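Local coordinates for protein 16S rRNA (guanine(1405)-N(7))-methyltransferase (Klebsiella pneumoniae, PDB 6PI9) that probably methylates the N7 position of guanine 1405 in 16S ribosomal RNA, with S-adenosylmethionine as methyl donor, and so confers resistance to aminoglycosides, at residues D11-A16 with K46-H51; P98-W103 with G130-T135; N151-A154 with G158-T161; G195-L200 with E234-D239. One frame throughout, in Å; residues are numbered along the deposited sequence.

Overall arrangement
From the N terminus, interaction 1 comes first: it joins helix 4-14 to helix 41-57 and closes a loop containing helix 24-34, ahead of the sheet. Interaction 2 follows, bringing the start of helix 100-111 against the turn that ends helix 125-131. Interaction 3 is a short closure, where helix 144-157 meets the loop leading to strand 162-165. Interaction 4 ties helix 196-203 to the end of helix 225-236. The four lie in series, none enclosing or crossing another. Interactions 2 and 3 touch, Trp159 packing on the backbone of Gly130 and Ser131; interactions 3 and 4 lie on opposite sides of the chain's centre.

Interaction 1. Residues D11-A16 with K46-H51; sequences DALLSA and KAARTH
A small, mainly van der Waals contact between two helices, carried by Leu13 against Ala48 and Arg49, joins the last turn of helix 4-14 to the middle of helix 41-57, ahead of the sheet. The two branches of Leu13 divide the work. CD2 presses on the methyl group of its neighbour, Leu13 CD2 to Ala48 CB being 3.5 Å. CD1 turns to the next residue and meets the guanidinium obliquely, with Leu13 CD1 and Arg49 NH1 3.9 Å apart. The arginine runs out with CG anti to the backbone N (chi1 -171°) and then bends sharply at chi3 (29°), which carries its head back toward Leu13. A salt bridge from Arg49 NH2 to Glu45 on the same helix helps to fix that head. No hydrogen bond links the two segments. Just beyond the leucine, helix 4-14 ends: Asp11 O is gripped by Ser15 N and by Ser15 OG, the hydroxyl at 2.9 Å, from opposite faces of the carbonyl plane. Leu13 also rests on Phe31, so helix 24-34 packs on the same leucine. Farther round helix 41-57, Thr50 bonds to Arg94 of the second subunit. Such a helix-on-helix cluster is consistent with the helical N-terminal part that accompanies the Rossmann-like methyltransferase core in aminoglycoside-resistance enzymes of this family.

Interaction 2. Residues P98-W103 with G130-T135; sequences PGADEW and GSMGVT
Ala100 and Asp101, at the start of helix 100-111, are the residues of segment 98-103 that meet Met132. Pro98 leads in, its ring packed on Tyr38 of the second subunit. Gly99 takes the N-cap position, and Gly99 O accepts the backbone N of Trp103 at 2.8 Å, closing the first turn. Ala100 follows, buried, with its methyl directed at the other segment. The S-methyl group lies against the alanine methyl from the side, Ala100 CB and Met132 CE being 3.5 Å apart, tighter than an ordinary methyl contact; Met132 SD lies to one side, 4.2 Å from the same Ala100 CB. Met132 can span the distance because its CG lies anti to the carbonyl carbon (chi1 -60°) and the chain then runs extended through the sulfur. Its anchor is the end of helix 125-131, where Gly133, at positive phi, is the C-prime residue of a Schellman motif; Gly133 N returns to Gly130 O at 3.3 Å. That helix is the connection between the parallel strands 117-120 and 137-141, a beta-alpha-beta crossover of the Rossmann-like fold. Asp101 comes next, exposed, and makes a loose contact in which Asp101 OD1 comes no closer than 4.4 Å to Met132 CE. Glu102 turns elsewhere and forms a salt bridge with Arg106 one turn along. Trp103 packs against Glu252 and Val254 of strand 252-259, and Met104, just beyond, also touches Met132.

Interaction 3. Residues N151-A154 with G158-T161; sequences NETA and GWHT
Ala154 O accepts the backbone N of Trp159 at 3.0 Å; the bond spans five residues, and Gly158 between them turns the chain out of helix 144-157 at positive phi. Ala154 lies at the centre of what follows. Its CB sits 4.0 Å from Trp159 CB, and the six-membered part of the indole meets the helix backbone obliquely, Trp159 CE3 being 3.8 Å from Ala154 CA. The ring is brought back to the helix because Trp159 CG lies anti to its carbonyl carbon, beside the backbone N (chi1 -58°). Farther along the indole, Thr153 CG2 approaches Trp159 CZ3 obliquely at 4.3 Å, while the hydroxyl of Thr153 is bound to Leu149 O in its own helix. The methyl of Ala154 also lies beside Thr161, with Ala154 CB 4.3 Å from Thr161 CB. Thr161 OG1 accepts the backbone N-H of Ala137, the first residue of strand 137-141. The turn thus hands helix 144-157 over to edge strand 162-165, completing the connection from parallel strand 137-141, and Trp159 and Thr153 both touch Trp75 of helix 63-75, with Ile127 of helix 125-131 also touching Thr153.

Interaction 4. Residues G195-L200 with E234-D239; sequences GRAAEL and ERILPD
Ile236, in the last turn of helix 225-236, faces Ala197 and Ala198 near the start of helix 196-203, and its side chain can be traced outward. At the root, Ile236 CB lies 4.6 Å from Ala198 CB. The two branches then part: CG2 goes off beside the backbone N, while CG1 stands between the backbone N and the carbonyl carbon (chi1 65°), and an unusual chi2 of 103° swings CD1 toward helix 196-203. CD1 completes that arm and does most of the touching. It meets the first methyl, Ile236 CD1 to Ala197 CB being 4.1 Å, and Ile236 CD1 also lies 4.2 Å from Ala198 N. Behind the side chain, the carbonyl joins in: Ile236 O is 3.8 Å from Ala198 CB. The chain then leaves the helix at Leu237, and Pro238 CG comes within 3.7 Å of Ala198 O. Leu201, one turn on, receives both Ile236 and Pro238. No hydrogen bond crosses the contact. Elsewhere on helix 196-203, the carboxylate of Glu190 holds the backbone N of Gly195 and of Ala197 at the helix start. Arg196 NE bonds to the carbonyl O of Leu168, a residue that binds S-adenosylhomocysteine. The small alanines let the two helices come close, an arrangement that fits the Rossmann-like class I methyltransferase fold, where helices 196-203 and 225-236 lie before and after strand 208-214 and the latter leads into the antiparallel strands 241-248 and 252-259.

Interaction 1. Residues D11-A16 with K46-H51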
loop_
_atom_site.group_PDB
_atom_site.type_symbol
_atom_site.label_atom_id
_atom_site.label_comp_id
_atom_site.label_asym_id
_atom_site.label_seq_id
_atom_site.Cartn_x
_atom_site.Cartn_y
_atom_site.Cartn_z
ATOM N N ASP A 11 6.310 21.359 11.788
ATOM C CA ASP A 11 6.154 22.330 10.695
ATOM C C ASP A 11 6.591 21.749 9.352
ATOM O O ASP A 11 5.971 22.023 8.316
ATOM C CB ASP A 11 6.950 23.600 11.000
ATOM C CG ASP A 11 6.345 24.413 12.100
ATOM O OD1 ASP A 11 5.139 24.198 12.403
ATOM O OD2 ASP A 11 7.047 25.295 12.648
ATOM N N ALA A 12 7.669 20.951 9.338
ATOM C CA ALA A 12 8.087 20.314 8.095
ATOM C C ALA A 12 7.050 19.329 7.597
ATOM O O ALA A 12 6.929 19.130 6.384
ATOM C CB ALA A 12 9.424 19.563 8.261
ATOM N N LEU A 13 6.331 18.744 8.483
ATOM C CA LEU A 13 5.325 17.870 8.072
ATOM C C LEU A 13 4.145 18.678 7.547
ATOM O O LEU A 13 3.679 18.460 6.494
ATOM C CB LEU A 13 4.943 17.105 9.287
ATOM C CG LEU A 13 4.691 15.643 9.300
ATOM C CD1 LEU A 13 5.571 14.819 8.438
ATOM C CD2 LEU A 13 4.655 15.153 10.694
ATOM N N LEU A 14 3.727 19.674 8.284
ATOM C CA LEU A 14 2.532 20.432 7.904
ATOM C C LEU A 14 2.723 21.211 6.601
ATOM O O LEU A 14 1.725 21.526 5.927
ATOM C CB LEU A 14 2.143 21.408 9.014
ATOM C CG LEU A 14 1.571 20.740 10.273
ATOM C CD1 LEU A 14 1.510 21.717 11.459
ATOM C CD2 LEU A 14 0.131 20.153 9.917
ATOM N N SER A 15 3.972 21.574 6.245
ATOM C CA SER A 15 4.219 22.319 5.010
ATOM C C SER A 15 4.575 21.405 3.834
ATOM O O SER A 15 4.892 21.913 2.758
ATOM C CB SER A 15 5.320 23.379 5.219
ATOM O OG SER A 15 6.531 22.745 5.605
ATOM N N ALA A 16 4.507 20.083 3.997
ATOM C CA ALA A 16 4.954 19.171 2.933
ATOM C C ALA A 16 3.942 19.137 1.783
ATOM O O ALA A 16 2.726 19.077 2.018
ATOM C CB ALA A 16 5.184 17.750 3.481
ATOM N N LYS A 46 9.879 11.565 10.289
ATOM C CA LYS A 46 9.913 10.478 9.315
ATOM C C LYS A 46 8.880 9.403 9.659
ATOM O O LYS A 46 8.176 8.887 8.770
ATOM C CB LYS A 46 11.315 9.848 9.258
ATOM C CG LYS A 46 12.427 10.805 8.820
ATOM C CD LYS A 46 13.890 10.231 9.004
ATOM C CE LYS A 46 14.905 11.334 8.662
ATOM N NZ LYS A 46 16.350 11.040 8.974
ATOM N N ALA A 47 8.774 9.045 10.947
ATOM C CA ALA A 47 7.775 8.029 11.332
ATOM C C ALA A 47 6.365 8.512 11.027
ATOM O O ALA A 47 5.494 7.728 10.624
ATOM C CB ALA A 47 7.905 7.676 12.817
ATOM N N ALA A 48 6.112 9.801 11.196
ATOM C CA ALA A 48 4.763 10.310 10.946
ATOM C C ALA A 48 4.481 10.333 9.459
ATOM O O ALA A 48 3.360 10.054 9.019
ATOM C CB ALA A 48 4.618 11.729 11.512
ATOM N N ARG A 49 5.486 10.695 8.665
ATOM C CA ARG A 49 5.311 10.654 7.227
ATOM C C ARG A 49 4.972 9.238 6.788
ATOM O O ARG A 49 4.050 9.021 5.993
ATOM C CB ARG A 49 6.583 11.180 6.553
ATOM C CG ARG A 49 6.427 11.369 5.082
ATOM C CD ARG A 49 7.397 12.413 4.563
ATOM N NE ARG A 49 8.639 12.509 5.323
ATOM C CZ ARG A 49 9.093 13.622 5.911
ATOM N NH1 ARG A 49 8.402 14.761 5.823
ATOM N NH2 ARG A 49 10.264 13.598 6.568
ATOM N N THR A 50 5.706 8.246 7.304
ATOM C CA THR A 50 5.390 6.861 6.925
ATOM C C THR A 50 3.969 6.474 7.328
ATOM O O THR A 50 3.217 5.917 6.522
ATOM C CB THR A 50 6.400 5.912 7.555
ATOM O OG1 THR A 50 7.671 6.199 6.977
ATOM C CG2 THR A 50 6.037 4.486 7.166
ATOM N N HIS A 51 3.594 6.748 8.581
ATOM C CA HIS A 51 2.233 6.491 9.092
ATOM C C HIS A 51 1.178 7.135 8.197
ATOM O O HIS A 51 0.216 6.485 7.753
ATOM C CB HIS A 51 2.133 7.038 10.538
ATOM C CG HIS A 51 0.814 6.820 11.242
ATOM N ND1 HIS A 51 -0.398 7.222 10.720
ATOM C CD2 HIS A 51 0.541 6.356 12.494
ATOM C CE1 HIS A 51 -1.366 6.957 11.582
ATOM N NE2 HIS A 51 -0.825 6.445 12.674
#

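Interaction 2. Residues P98-W103 with G130-T135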
loop_
_atom_site.group_PDB
_atom_site.type_symbol
_atom_site.label_atom_id
_atom_site.label_comp_id
_atom_site.label_asym_id
_atom_site.label_seq_id
_atom_site.Cartn_x
_atom_site.Cartn_y
_atom_site.Cartn_z
ATOM N N PRO A 98 -13.517 -3.004 -12.165
ATOM C CA PRO A 98 -13.891 -4.151 -13.011
ATOM C C PRO A 98 -15.025 -4.995 -12.442
ATOM O O PRO A 98 -15.789 -5.586 -13.217
ATOM C CB PRO A 98 -12.576 -4.936 -13.132
ATOM C CG PRO A 98 -11.748 -4.516 -12.014
ATOM C CD PRO A 98 -12.110 -3.075 -11.743
ATOM N N GLY A 99 -15.189 -5.056 -11.121
ATOM C CA GLY A 99 -16.312 -5.762 -10.543
ATOM C C GLY A 99 -17.490 -4.892 -10.169
ATOM O O GLY A 99 -18.421 -5.392 -9.520
ATOM N N ALA A 100 -17.497 -3.613 -10.566
ATOM C CA ALA A 100 -18.506 -2.687 -10.067
ATOM C C ALA A 100 -19.916 -3.156 -10.383
ATOM O O ALA A 100 -20.815 -3.030 -9.548
ATOM C CB ALA A 100 -18.269 -1.293 -10.650
ATOM N N ASP A 101 -20.138 -3.680 -11.584
ATOM C CA ASP A 101 -21.473 -4.155 -11.926
ATOM C C ASP A 101 -21.906 -5.262 -10.973
ATOM O O ASP A 101 -22.928 -5.146 -10.284
ATOM C CB ASP A 101 -21.511 -4.615 -13.378
ATOM C CG ASP A 101 -21.412 -3.456 -14.354
ATOM O OD1 ASP A 101 -21.863 -2.341 -14.006
ATOM O OD2 ASP A 101 -20.899 -3.673 -15.478
ATOM N N GLU A 102 -21.104 -6.315 -10.865
ATOM C CA GLU A 102 -21.387 -7.337 -9.870
ATOM C C GLU A 102 -21.585 -6.731 -8.472
ATOM O O GLU A 102 -22.504 -7.123 -7.744
ATOM C CB GLU A 102 -20.257 -8.360 -9.878
ATOM C CG GLU A 102 -20.511 -9.474 -8.949
ATOM C CD GLU A 102 -19.379 -10.486 -8.869
ATOM O OE1 GLU A 102 -18.406 -10.365 -9.646
ATOM O OE2 GLU A 102 -19.469 -11.411 -8.025
ATOM N N TRP A 103 -20.743 -5.753 -8.088
ATOM C CA TRP A 103 -20.830 -5.166 -6.758
ATOM C C TRP A 103 -22.195 -4.494 -6.536
ATOM O O TRP A 103 -22.851 -4.690 -5.507
ATOM C CB TRP A 103 -19.674 -4.165 -6.581
ATOM C CG TRP A 103 -19.346 -3.744 -5.161
ATOM C CD1 TRP A 103 -18.320 -4.214 -4.364
ATOM C CD2 TRP A 103 -20.034 -2.762 -4.387
ATOM N NE1 TRP A 103 -18.350 -3.593 -3.139
ATOM C CE2 TRP A 103 -19.386 -2.688 -3.132
ATOM C CE3 TRP A 103 -21.150 -1.936 -4.633
ATOM C CZ2 TRP A 103 -19.812 -1.838 -2.132
ATOM C CZ3 TRP A 103 -21.579 -1.096 -3.641
ATOM C CH2 TRP A 103 -20.908 -1.047 -2.398
ATOM N N GLY A 130 -22.374 7.440 -7.227
ATOM C CA GLY A 130 -23.285 8.367 -7.862
ATOM C C GLY A 130 -23.520 8.051 -9.321
ATOM O O GLY A 130 -24.634 8.235 -9.838
ATOM N N SER A 131 -22.488 7.567 -10.012
ATOM C CA SER A 131 -22.672 7.215 -11.413
ATOM C C SER A 131 -23.669 6.076 -11.581
ATOM O O SER A 131 -24.296 5.965 -12.639
ATOM C CB SER A 131 -21.333 6.820 -12.026
ATOM O OG SER A 131 -20.854 5.634 -11.429
ATOM N N MET A 132 -23.831 5.243 -10.550
ATOM C CA MET A 132 -24.651 4.044 -10.601
ATOM C C MET A 132 -25.997 4.223 -9.911
ATOM O O MET A 132 -26.654 3.226 -9.564
ATOM C CB MET A 132 -23.875 2.878 -10.000
ATOM C CG MET A 132 -22.592 2.627 -10.773
ATOM S SD MET A 132 -21.614 1.188 -10.278
ATOM C CE MET A 132 -20.469 1.168 -11.665
ATOM N N GLY A 133 -26.417 5.481 -9.721
ATOM C CA GLY A 133 -27.733 5.819 -9.231
ATOM C C GLY A 133 -27.843 6.019 -7.740
ATOM O O GLY A 133 -28.943 6.324 -7.263
ATOM N N VAL A 134 -26.751 5.843 -6.990
ATOM C CA VAL A 134 -26.737 6.098 -5.556
ATOM C C VAL A 134 -26.221 7.524 -5.386
ATOM O O VAL A 134 -25.019 7.767 -5.322
ATOM C CB VAL A 134 -25.898 5.075 -4.807
ATOM C CG1 VAL A 134 -25.875 5.388 -3.282
ATOM C CG2 VAL A 134 -26.452 3.674 -5.117
ATOM N N THR A 135 -27.152 8.479 -5.316
ATOM C CA THR A 135 -26.815 9.895 -5.376
ATOM C C THR A 135 -27.221 10.644 -4.106
ATOM O O THR A 135 -27.321 11.878 -4.109
ATOM C CB THR A 135 -27.456 10.523 -6.617
ATOM O OG1 THR A 135 -28.878 10.438 -6.498
ATOM C CG2 THR A 135 -27.031 9.733 -7.851
#

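Interaction 3. Residues N151-A154 with G158-T161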
loop_
_atom_site.group_PDB
_atom_site.type_symbol
_atom_site.label_atom_id
_atom_site.label_comp_id
_atom_site.label_asym_id
_atom_site.label_seq_id
_atom_site.Cartn_x
_atom_site.Cartn_y
_atom_site.Cartn_z
ATOM N N ASN A 151 -17.453 16.782 -3.720
ATOM C CA ASN A 151 -18.419 17.882 -3.684
ATOM C C ASN A 151 -18.542 18.569 -5.039
ATOM O O ASN A 151 -19.651 18.925 -5.471
ATOM C CB ASN A 151 -18.015 18.905 -2.610
ATOM C CG ASN A 151 -18.342 18.429 -1.223
ATOM O OD1 ASN A 151 -19.378 17.810 -1.040
ATOM N ND2 ASN A 151 -17.465 18.700 -0.239
ATOM N N GLU A 152 -17.416 18.806 -5.707
ATOM C CA GLU A 152 -17.451 19.456 -7.016
ATOM C C GLU A 152 -18.195 18.605 -8.038
ATOM O O GLU A 152 -19.029 19.108 -8.801
ATOM C CB GLU A 152 -16.027 19.720 -7.491
ATOM C CG GLU A 152 -15.308 20.760 -6.663
ATOM C CD GLU A 152 -13.953 21.124 -7.239
ATOM O OE1 GLU A 152 -13.853 21.233 -8.494
ATOM O OE2 GLU A 152 -13.002 21.311 -6.437
ATOM N N THR A 153 -17.886 17.310 -8.084
ATOM C CA THR A 153 -18.535 16.447 -9.062
ATOM C C THR A 153 -20.028 16.363 -8.788
ATOM O O THR A 153 -20.850 16.438 -9.708
ATOM C CB THR A 153 -17.891 15.056 -9.024
ATOM O OG1 THR A 153 -16.485 15.192 -9.278
ATOM C CG2 THR A 153 -18.543 14.099 -10.049
ATOM N N ALA A 154 -20.397 16.213 -7.512
ATOM C CA ALA A 154 -21.805 16.077 -7.148
ATOM C C ALA A 154 -22.610 17.319 -7.516
ATOM O O ALA A 154 -23.697 17.206 -8.088
ATOM C CB ALA A 154 -21.931 15.774 -5.657
ATOM N N GLY A 158 -25.757 17.436 -10.227
ATOM C CA GLY A 158 -27.062 17.574 -9.604
ATOM C C GLY A 158 -27.385 16.538 -8.552
ATOM O O GLY A 158 -28.566 16.320 -8.257
ATOM N N TRP A 159 -26.370 15.887 -7.977
ATOM C CA TRP A 159 -26.563 14.900 -6.919
ATOM C C TRP A 159 -26.778 15.583 -5.569
ATOM O O TRP A 159 -26.331 16.712 -5.334
ATOM C CB TRP A 159 -25.356 13.964 -6.821
ATOM C CG TRP A 159 -25.044 13.228 -8.097
ATOM C CD1 TRP A 159 -25.881 13.062 -9.190
ATOM C CD2 TRP A 159 -23.825 12.552 -8.421
ATOM N NE1 TRP A 159 -25.245 12.321 -10.156
ATOM C CE2 TRP A 159 -23.986 11.994 -9.714
ATOM C CE3 TRP A 159 -22.611 12.363 -7.750
ATOM C CZ2 TRP A 159 -22.975 11.249 -10.342
ATOM C CZ3 TRP A 159 -21.615 11.617 -8.368
ATOM C CH2 TRP A 159 -21.801 11.076 -9.656
ATOM N N HIS A 160 -27.485 14.887 -4.676
ATOM C CA HIS A 160 -27.551 15.359 -3.302
ATOM C C HIS A 160 -26.309 14.979 -2.532
ATOM O O HIS A 160 -26.059 15.563 -1.472
ATOM C CB HIS A 160 -28.794 14.812 -2.614
ATOM C CG HIS A 160 -30.069 15.314 -3.236
ATOM N ND1 HIS A 160 -31.248 14.595 -3.222
ATOM C CD2 HIS A 160 -30.338 16.468 -3.890
ATOM C CE1 HIS A 160 -32.188 15.287 -3.848
ATOM N NE2 HIS A 160 -31.662 16.431 -4.255
ATOM N N THR A 161 -25.520 14.068 -3.089
ATOM C CA THR A 161 -24.291 13.610 -2.466
ATOM C C THR A 161 -23.342 14.760 -2.152
ATOM O O THR A 161 -23.187 15.693 -2.943
ATOM C CB THR A 161 -23.626 12.590 -3.395
ATOM O OG1 THR A 161 -24.374 11.374 -3.336
ATOM C CG2 THR A 161 -22.206 12.255 -2.975
#

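Interaction 4. Residues G195-L200 with E234-D239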
loop_
_atom_site.group_PDB
_atom_site.type_symbol
_atom_site.label_atom_id
_atom_site.label_comp_id
_atom_site.label_asym_id
_atom_site.label_seq_id
_atom_site.Cartn_x
_atom_site.Cartn_y
_atom_site.Cartn_z
ATOM N N GLY A 195 -9.309 -1.482 19.273
ATOM C CA GLY A 195 -10.666 -1.357 19.742
ATOM C C GLY A 195 -11.523 -0.390 18.951
ATOM O O GLY A 195 -12.749 -0.342 19.178
ATOM N N ARG A 196 -10.918 0.380 18.027
ATOM C CA ARG A 196 -11.650 1.481 17.413
ATOM C C ARG A 196 -12.666 0.965 16.405
ATOM O O ARG A 196 -13.755 1.549 16.266
ATOM C CB ARG A 196 -10.668 2.460 16.744
ATOM C CG ARG A 196 -11.341 3.760 16.209
ATOM C CD ARG A 196 -11.998 4.520 17.364
ATOM N NE ARG A 196 -12.679 5.721 16.888
ATOM C CZ ARG A 196 -13.339 6.566 17.665
ATOM N NH1 ARG A 196 -13.443 6.355 18.974
ATOM N NH2 ARG A 196 -13.918 7.631 17.130
ATOM N N ALA A 197 -12.353 -0.140 15.721
ATOM C CA ALA A 197 -13.333 -0.729 14.802
ATOM C C ALA A 197 -14.609 -1.113 15.535
ATOM O O ALA A 197 -15.725 -0.769 15.106
ATOM C CB ALA A 197 -12.719 -1.956 14.116
ATOM N N ALA A 198 -14.473 -1.849 16.641
ATOM C CA ALA A 198 -15.671 -2.263 17.369
ATOM C C ALA A 198 -16.416 -1.061 17.940
ATOM O O ALA A 198 -17.656 -1.079 18.055
ATOM C CB ALA A 198 -15.268 -3.245 18.488
ATOM N N GLU A 199 -15.689 -0.016 18.341
ATOM C CA GLU A 199 -16.369 1.140 18.927
ATOM C C GLU A 199 -17.165 1.878 17.849
ATOM O O GLU A 199 -18.299 2.307 18.081
ATOM C CB GLU A 199 -15.328 2.046 19.565
ATOM C CG GLU A 199 -15.879 3.228 20.246
ATOM C CD GLU A 199 -14.793 3.976 21.010
ATOM O OE1 GLU A 199 -15.194 4.824 21.851
ATOM O OE2 GLU A 199 -13.553 3.716 20.764
ATOM N N LEU A 200 -16.588 1.993 16.654
ATOM C CA LEU A 200 -17.274 2.620 15.537
ATOM C C LEU A 200 -18.506 1.823 15.118
ATOM O O LEU A 200 -19.593 2.387 14.964
ATOM C CB LEU A 200 -16.307 2.774 14.368
ATOM C CG LEU A 200 -16.851 3.349 13.059
ATOM C CD1 LEU A 200 -17.391 4.758 13.328
ATOM C CD2 LEU A 200 -15.696 3.424 11.984
ATOM N N GLU A 234 -15.269 -11.540 12.627
ATOM C CA GLU A 234 -16.316 -12.247 13.361
ATOM C C GLU A 234 -16.063 -12.159 14.855
ATOM O O GLU A 234 -17.013 -12.176 15.647
ATOM C CB GLU A 234 -16.406 -13.695 12.904
ATOM C CG GLU A 234 -16.375 -13.845 11.389
ATOM C CD GLU A 234 -17.707 -13.731 10.645
ATOM O OE1 GLU A 234 -17.747 -14.251 9.499
ATOM O OE2 GLU A 234 -18.680 -13.136 11.167
ATOM N N ARG A 235 -14.811 -11.966 15.249
ATOM C CA ARG A 235 -14.486 -11.898 16.659
ATOM C C ARG A 235 -14.788 -10.513 17.229
ATOM O O ARG A 235 -15.254 -10.393 18.364
ATOM C CB ARG A 235 -13.015 -12.259 16.858
ATOM C CG ARG A 235 -12.533 -12.021 18.251
ATOM C CD ARG A 235 -11.204 -12.694 18.511
ATOM N NE ARG A 235 -10.112 -12.164 17.697
ATOM C CZ ARG A 235 -9.460 -11.036 17.974
ATOM N NH1 ARG A 235 -9.829 -10.298 19.025
ATOM N NH2 ARG A 235 -8.451 -10.629 17.203
ATOM N N ILE A 236 -14.576 -9.453 16.464
ATOM C CA ILE A 236 -14.779 -8.116 17.053
ATOM C C ILE A 236 -16.188 -7.602 16.809
ATOM O O ILE A 236 -16.586 -6.594 17.414
ATOM C CB ILE A 236 -13.762 -7.086 16.550
ATOM C CG1 ILE A 236 -13.928 -6.819 15.052
ATOM C CG2 ILE A 236 -12.305 -7.553 16.869
ATOM C CD1 ILE A 236 -14.625 -5.511 14.677
ATOM N N LEU A 237 -16.958 -8.240 15.942
ATOM C CA LEU A 237 -18.268 -7.673 15.629
ATOM C C LEU A 237 -19.109 -7.532 16.907
ATOM O O LEU A 237 -19.349 -8.529 17.588
ATOM C CB LEU A 237 -19.013 -8.558 14.625
ATOM C CG LEU A 237 -20.389 -8.025 14.202
ATOM C CD1 LEU A 237 -20.183 -6.763 13.375
ATOM C CD2 LEU A 237 -21.120 -9.086 13.391
ATOM N N PRO A 238 -19.613 -6.340 17.235
ATOM C CA PRO A 238 -20.491 -6.200 18.419
ATOM C C PRO A 238 -21.705 -7.121 18.377
ATOM O O PRO A 238 -22.277 -7.380 17.317
ATOM C CB PRO A 238 -20.921 -4.732 18.365
ATOM C CG PRO A 238 -19.841 -4.036 17.585
ATOM C CD PRO A 238 -19.384 -5.058 16.557
ATOM N N ASP A 239 -22.130 -7.586 19.560
ATOM C CA ASP A 239 -23.239 -8.539 19.614
ATOM C C ASP A 239 -24.559 -7.937 19.148
ATOM O O ASP A 239 -25.497 -8.688 18.837
ATOM C CB ASP A 239 -23.450 -9.093 21.035
ATOM C CG ASP A 239 -22.253 -9.870 21.558
ATOM O OD1 ASP A 239 -21.443 -10.389 20.745
ATOM O OD2 ASP A 239 -22.148 -9.990 22.799
#